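Local coordinates for protein carboxylesterase (Uncultured bacterium, PDB 5GMX) that hydrolyses carboxylic esters as a family VIII carboxylesterase with a beta-lactamase-like fold, and also acts on oxyimino cephalosporins, at residues 64-76 and 200-214. Sequence-based numbering, arbitrary orientation.
Sequences DTLINTYSTTKGM and DYYIGLPASEDHRVA. With PMS (phenylmethanesulfonic acid), chain C.
The carbonyl of D64 takes two N-H groups from the R212 guanidinium, NE at 2.7 Å and NH2 at 2.9 Å from D64 O, and the oxygen lies practically in the guanidinium plane. A bend at chi3 (54°) turns the arginine head back across the D64 backbone. The D64 carboxylate adds only a long charge contact, whereas NH1 makes a salt bridge to E209 OE1 and NH2 another to D200 OD1; D200 also pairs with R273. T65 rests its CG2 methyl on A214 CB and points OG1 to R62 N and a water.

L66 N bonds R212 O at 2.9 Å, and A214 N returns a nearly straight bond of 2.7 Å to L66 O, making a single bridge with V213. CD1 of L66 lies over the centre of the guanidinium face and also touches L205 CD1 at 3.8 Å and the Y202 ring. I67 reaches A214 with its CD1 methyl.

T69 OG1 meets Y201 OH in a hydrogen bond of 2.7 Å. T73 OG1, near the plane of the Y201 ring and 3.0 Å from Y201 OH, donates to Y70 O and receives G268 N. The two threonine hydroxyls sit together on one side of the phenol oxygen, in the turn and helix start that carry S71, the serine joined to the phenylmethanesulfonyl group and, with K74, part of an SxxK pattern consistent with a beta-lactamase-type active site. Y201 packs behind this turn, away from S71 OG. M76, a selenomethionine bent at chi2 (-58°), lays CG over the Y201 ring face, with SE 4.7 Å from the ring centroid in a Met-aromatic contact.

Strand 269-270 runs between strands 67-68 and 201-202, antiparallel to both, while helix 272-283 packs I275 against T72, M76 and Y201, and F187 of helix 183-192 touches M76 and I203.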
loop_
_atom_site.group_PDB
_atom_site.type_symbol
_atom_site.label_atom_id
_atom_site.label_comp_id
_atom_site.label_asym_id
_atom_site.label_seq_id
_atom_site.Cartn_x
_atom_site.Cartn_y
_atom_site.Cartn_z
ATOM N N ASP A 64 13.607 3.639 -14.080
ATOM C CA ASP A 64 13.469 2.450 -13.241
ATOM C C ASP A 64 13.799 2.685 -11.762
ATOM O O ASP A 64 13.953 1.728 -11.007
ATOM C CB ASP A 64 14.355 1.321 -13.792
ATOM C CG ASP A 64 15.839 1.640 -13.713
ATOM O OD1 ASP A 64 16.192 2.815 -13.456
ATOM O OD2 ASP A 64 16.657 0.723 -13.953
ATOM N N THR A 65 13.905 3.948 -11.360
ATOM C CA THR A 65 14.238 4.283 -9.977
ATOM C C THR A 65 13.128 3.825 -9.019
ATOM O O THR A 65 11.940 3.977 -9.308
ATOM C CB THR A 65 14.498 5.803 -9.820
ATOM O OG1 THR A 65 15.691 6.151 -10.534
ATOM C CG2 THR A 65 14.675 6.189 -8.356
ATOM N N LEU A 66 13.534 3.234 -7.898
ATOM C CA LEU A 66 12.607 2.765 -6.866
ATOM C C LEU A 66 12.726 3.568 -5.565
ATOM O O LEU A 66 13.776 4.127 -5.266
ATOM C CB LEU A 66 12.863 1.288 -6.554
ATOM C CG LEU A 66 12.763 0.316 -7.732
ATOM C CD1 LEU A 66 13.422 -0.982 -7.346
ATOM C CD2 LEU A 66 11.305 0.089 -8.119
ATOM N N ILE A 67 11.654 3.587 -4.782
ATOM C CA ILE A 67 11.663 4.239 -3.474
ATOM C C ILE A 67 10.736 3.482 -2.518
ATOM O O ILE A 67 9.769 2.844 -2.948
ATOM C CB ILE A 67 11.226 5.734 -3.574
ATOM C CG1 ILE A 67 11.594 6.522 -2.309
ATOM C CG2 ILE A 67 9.741 5.859 -3.889
ATOM C CD1 ILE A 67 13.092 6.559 -1.998
ATOM N N ASN A 68 11.048 3.528 -1.229
ATOM C CA ASN A 68 10.152 2.988 -0.215
ATOM C C ASN A 68 8.808 3.712 -0.269
ATOM O O ASN A 68 8.757 4.940 -0.326
ATOM C CB ASN A 68 10.778 3.114 1.170
ATOM C CG ASN A 68 10.088 2.253 2.203
ATOM O OD1 ASN A 68 10.469 1.107 2.414
ATOM N ND2 ASN A 68 9.062 2.798 2.848
ATOM N N THR A 69 7.715 2.959 -0.265
ATOM C CA THR A 69 6.390 3.567 -0.395
ATOM C C THR A 69 5.576 3.512 0.896
ATOM O O THR A 69 4.428 3.949 0.919
ATOM C CB THR A 69 5.571 2.886 -1.501
ATOM O OG1 THR A 69 5.405 1.499 -1.184
ATOM C CG2 THR A 69 6.277 3.021 -2.857
ATOM N N TYR A 70 6.174 2.982 1.960
ATOM C CA TYR A 70 5.505 2.853 3.255
ATOM C C TYR A 70 4.114 2.235 3.125
ATOM O O TYR A 70 3.966 1.226 2.450
ATOM C CB TYR A 70 5.456 4.209 3.955
ATOM C CG TYR A 70 6.842 4.640 4.371
ATOM C CD1 TYR A 70 7.442 4.093 5.498
ATOM C CD2 TYR A 70 7.569 5.550 3.613
ATOM C CE1 TYR A 70 8.718 4.458 5.878
ATOM C CE2 TYR A 70 8.849 5.925 3.985
ATOM C CZ TYR A 70 9.414 5.377 5.121
ATOM O OH TYR A 70 10.684 5.744 5.499
ATOM N N SER A 71 3.097 2.837 3.734
ATOM C CA SER A 71 1.793 2.169 3.822
ATOM C C SER A 71 1.056 2.046 2.492
ATOM O O SER A 71 0.009 1.406 2.419
ATOM C CB SER A 71 0.903 2.880 4.833
ATOM O OG SER A 71 1.506 2.848 6.119
ATOM N N THR A 72 1.585 2.658 1.438
ATOM C CA THR A 72 1.066 2.398 0.097
ATOM C C THR A 72 1.105 0.876 -0.147
ATOM O O THR A 72 0.199 0.293 -0.771
ATOM C CB THR A 72 1.874 3.172 -0.975
ATOM O OG1 THR A 72 1.780 4.586 -0.720
ATOM C CG2 THR A 72 1.359 2.869 -2.379
ATOM N N THR A 73 2.132 0.237 0.412
ATOM C CA THR A 73 2.291 -1.219 0.365
ATOM C C THR A 73 1.073 -1.995 0.887
ATOM O O THR A 73 0.797 -3.099 0.416
ATOM C CB THR A 73 3.541 -1.667 1.171
ATOM O OG1 THR A 73 4.632 -0.779 0.899
ATOM C CG2 THR A 73 3.951 -3.084 0.807
ATOM N N LYS A 74 0.353 -1.434 1.859
ATOM C CA LYS A 74 -0.786 -2.144 2.435
ATOM C C LYS A 74 -1.812 -2.446 1.349
ATOM O O LYS A 74 -2.389 -3.538 1.331
ATOM C CB LYS A 74 -1.421 -1.347 3.587
ATOM C CG LYS A 74 -0.546 -1.292 4.843
ATOM C CD LYS A 74 -1.341 -0.812 6.053
ATOM C CE LYS A 74 -0.454 -0.741 7.278
ATOM N NZ LYS A 74 0.557 0.326 7.114
ATOM N N GLY A 75 -2.002 -1.508 0.416
ATOM C CA GLY A 75 -2.931 -1.759 -0.677
ATOM C C GLY A 75 -2.500 -2.976 -1.488
ATOM O O GLY A 75 -3.305 -3.848 -1.854
HETATM N N MSE A 76 -1.202 -3.059 -1.744
HETATM C CA MSE A 76 -0.669 -4.191 -2.492
HETATM C C MSE A 76 -0.949 -5.486 -1.749
HETATM O O MSE A 76 -1.397 -6.479 -2.359
HETATM C CB MSE A 76 0.826 -4.019 -2.733
HETATM C CG MSE A 76 1.155 -2.700 -3.417
HETATM SE SE MSE A 76 0.239 -2.480 -5.149
HETATM C CE MSE A 76 0.946 -0.730 -5.602
ATOM N N ASP A 200 8.532 -2.999 -11.297
ATOM C CA ASP A 200 8.350 -1.652 -10.768
ATOM C C ASP A 200 7.679 -1.628 -9.379
ATOM O O ASP A 200 7.343 -0.557 -8.873
ATOM C CB ASP A 200 7.543 -0.793 -11.746
ATOM C CG ASP A 200 8.393 -0.251 -12.904
ATOM O OD1 ASP A 200 9.598 0.055 -12.702
ATOM O OD2 ASP A 200 7.846 -0.104 -14.020
ATOM N N TYR A 201 7.477 -2.796 -8.777
ATOM C CA TYR A 201 7.041 -2.864 -7.377
ATOM C C TYR A 201 7.441 -4.187 -6.730
ATOM O O TYR A 201 7.059 -5.265 -7.195
ATOM C CB TYR A 201 5.524 -2.664 -7.245
ATOM C CG TYR A 201 5.140 -2.152 -5.874
ATOM C CD1 TYR A 201 5.046 -3.007 -4.786
ATOM C CD2 TYR A 201 4.901 -0.813 -5.664
ATOM C CE1 TYR A 201 4.716 -2.535 -3.522
ATOM C CE2 TYR A 201 4.570 -0.330 -4.404
ATOM C CZ TYR A 201 4.474 -1.189 -3.340
ATOM O OH TYR A 201 4.138 -0.681 -2.094
ATOM N N TYR A 202 8.183 -4.089 -5.633
ATOM C CA TYR A 202 8.702 -5.253 -4.925
ATOM C C TYR A 202 8.330 -5.235 -3.439
ATOM O O TYR A 202 8.358 -4.191 -2.795
ATOM C CB TYR A 202 10.231 -5.322 -5.031
ATOM C CG TYR A 202 10.796 -5.377 -6.432
ATOM C CD1 TYR A 202 10.923 -4.224 -7.199
ATOM C CD2 TYR A 202 11.240 -6.579 -6.978
ATOM C CE1 TYR A 202 11.449 -4.277 -8.486
ATOM C CE2 TYR A 202 11.777 -6.633 -8.254
ATOM C CZ TYR A 202 11.875 -5.483 -9.002
ATOM O OH TYR A 202 12.414 -5.529 -10.275
ATOM N N ILE A 203 8.001 -6.402 -2.905
ATOM C CA ILE A 203 7.942 -6.589 -1.465
ATOM C C ILE A 203 9.013 -7.606 -1.131
ATOM O O ILE A 203 8.845 -8.800 -1.384
ATOM C CB ILE A 203 6.559 -7.053 -0.990
ATOM C CG1 ILE A 203 5.487 -6.048 -1.429
ATOM C CG2 ILE A 203 6.549 -7.215 0.535
ATOM C CD1 ILE A 203 4.067 -6.548 -1.256
ATOM N N GLY A 204 10.130 -7.122 -0.597
ATOM C CA GLY A 204 11.338 -7.922 -0.519
ATOM C C GLY A 204 12.123 -7.664 -1.792
ATOM O O GLY A 204 11.843 -8.260 -2.831
ATOM N N LEU A 205 13.074 -6.738 -1.732
ATOM C CA LEU A 205 13.808 -6.342 -2.930
ATOM C C LEU A 205 15.051 -7.212 -3.155
ATOM O O LEU A 205 15.944 -7.248 -2.305
ATOM C CB LEU A 205 14.209 -4.868 -2.836
ATOM C CG LEU A 205 14.831 -4.289 -4.106
ATOM C CD1 LEU A 205 13.770 -4.145 -5.193
ATOM C CD2 LEU A 205 15.502 -2.971 -3.812
ATOM N N PRO A 206 15.113 -7.915 -4.299
ATOM C CA PRO A 206 16.302 -8.716 -4.650
ATOM C C PRO A 206 17.568 -7.857 -4.710
ATOM O O PRO A 206 17.493 -6.722 -5.177
ATOM C CB PRO A 206 15.962 -9.275 -6.042
ATOM C CG PRO A 206 14.460 -9.205 -6.136
ATOM C CD PRO A 206 14.073 -7.977 -5.344
ATOM N N ALA A 207 18.708 -8.385 -4.269
ATOM C CA ALA A 207 19.958 -7.613 -4.292
ATOM C C ALA A 207 20.263 -7.020 -5.678
ATOM O O ALA A 207 20.711 -5.873 -5.791
ATOM C CB ALA A 207 21.122 -8.476 -3.828
ATOM N N SER A 208 19.991 -7.792 -6.723
ATOM C CA SER A 208 20.253 -7.356 -8.099
ATOM C C SER A 208 19.534 -6.060 -8.497
ATOM O O SER A 208 19.935 -5.392 -9.454
ATOM C CB SER A 208 19.878 -8.471 -9.080
ATOM O OG SER A 208 18.515 -8.844 -8.963
ATOM N N GLU A 209 18.479 -5.703 -7.767
ATOM C CA GLU A 209 17.701 -4.508 -8.078
ATOM C C GLU A 209 18.033 -3.341 -7.139
ATOM O O GLU A 209 17.579 -2.215 -7.350
ATOM C CB GLU A 209 16.199 -4.820 -8.016
ATOM C CG GLU A 209 15.755 -5.979 -8.903
ATOM C CD GLU A 209 16.185 -5.802 -10.361
ATOM O OE1 GLU A 209 16.107 -4.664 -10.873
ATOM O OE2 GLU A 209 16.608 -6.801 -10.992
ATOM N N ASP A 210 18.851 -3.599 -6.123
ATOM C CA ASP A 210 19.034 -2.613 -5.063
ATOM C C ASP A 210 19.704 -1.326 -5.534
ATOM O O ASP A 210 19.515 -0.278 -4.929
ATOM C CB ASP A 210 19.834 -3.200 -3.900
ATOM C CG ASP A 210 19.589 -2.444 -2.603
ATOM O OD1 ASP A 210 18.532 -2.668 -1.975
ATOM O OD2 ASP A 210 20.435 -1.606 -2.222
ATOM N N HIS A 211 20.465 -1.395 -6.622
ATOM C CA HIS A 211 21.128 -0.214 -7.160
ATOM C C HIS A 211 20.118 0.823 -7.662
ATOM O O HIS A 211 20.476 1.978 -7.905
ATOM C CB HIS A 211 22.086 -0.607 -8.296
ATOM C CG HIS A 211 21.394 -1.066 -9.546
ATOM N ND1 HIS A 211 20.981 -2.366 -9.734
ATOM C CD2 HIS A 211 21.059 -0.397 -10.675
ATOM C CE1 HIS A 211 20.402 -2.477 -10.918
ATOM N NE2 HIS A 211 20.437 -1.298 -11.509
ATOM N N ARG A 212 18.862 0.408 -7.827
ATOM C CA ARG A 212 17.844 1.303 -8.372
ATOM C C ARG A 212 17.202 2.198 -7.314
ATOM O O ARG A 212 16.466 3.125 -7.649
ATOM C CB ARG A 212 16.757 0.496 -9.082
ATOM C CG ARG A 212 17.263 -0.317 -10.264
ATOM C CD ARG A 212 16.258 -1.389 -10.657
ATOM N NE ARG A 212 14.941 -0.801 -10.889
ATOM C CZ ARG A 212 13.828 -1.502 -11.060
ATOM N NH1 ARG A 212 13.863 -2.825 -11.035
ATOM N NH2 ARG A 212 12.682 -0.871 -11.266
ATOM N N VAL A 213 17.458 1.919 -6.037
ATOM C CA VAL A 213 16.762 2.637 -4.971
ATOM C C VAL A 213 17.266 4.071 -4.801
ATOM O O VAL A 213 18.466 4.317 -4.686
ATOM C CB VAL A 213 16.877 1.897 -3.620
ATOM C CG1 VAL A 213 16.122 2.647 -2.535
ATOM C CG2 VAL A 213 16.320 0.501 -3.749
ATOM N N ALA A 214 16.332 5.015 -4.794
ATOM C CA ALA A 214 16.650 6.403 -4.512
ATOM C C ALA A 214 16.805 6.584 -3.015
ATOM O O ALA A 214 16.486 5.684 -2.248
ATOM C CB ALA A 214 15.567 7.321 -5.045
HETATM C C PMS C . 3.352 3.066 7.822
HETATM S S PMS C . 2.235 3.961 6.765
HETATM C C1 PMS C . 3.714 3.844 9.075
HETATM C C2 PMS C . 4.840 4.656 9.094
HETATM C C3 PMS C . 5.173 5.365 10.241
HETATM C C4 PMS C . 4.384 5.260 11.375
HETATM C C5 PMS C . 3.259 4.448 11.362
HETATM C C6 PMS C . 2.929 3.741 10.216
HETATM O O2S PMS C . 1.295 4.893 7.497
HETATM O O1S PMS C . 2.981 4.940 5.888
HETATM O O HOH W 1 17.916 5.442 -9.725
#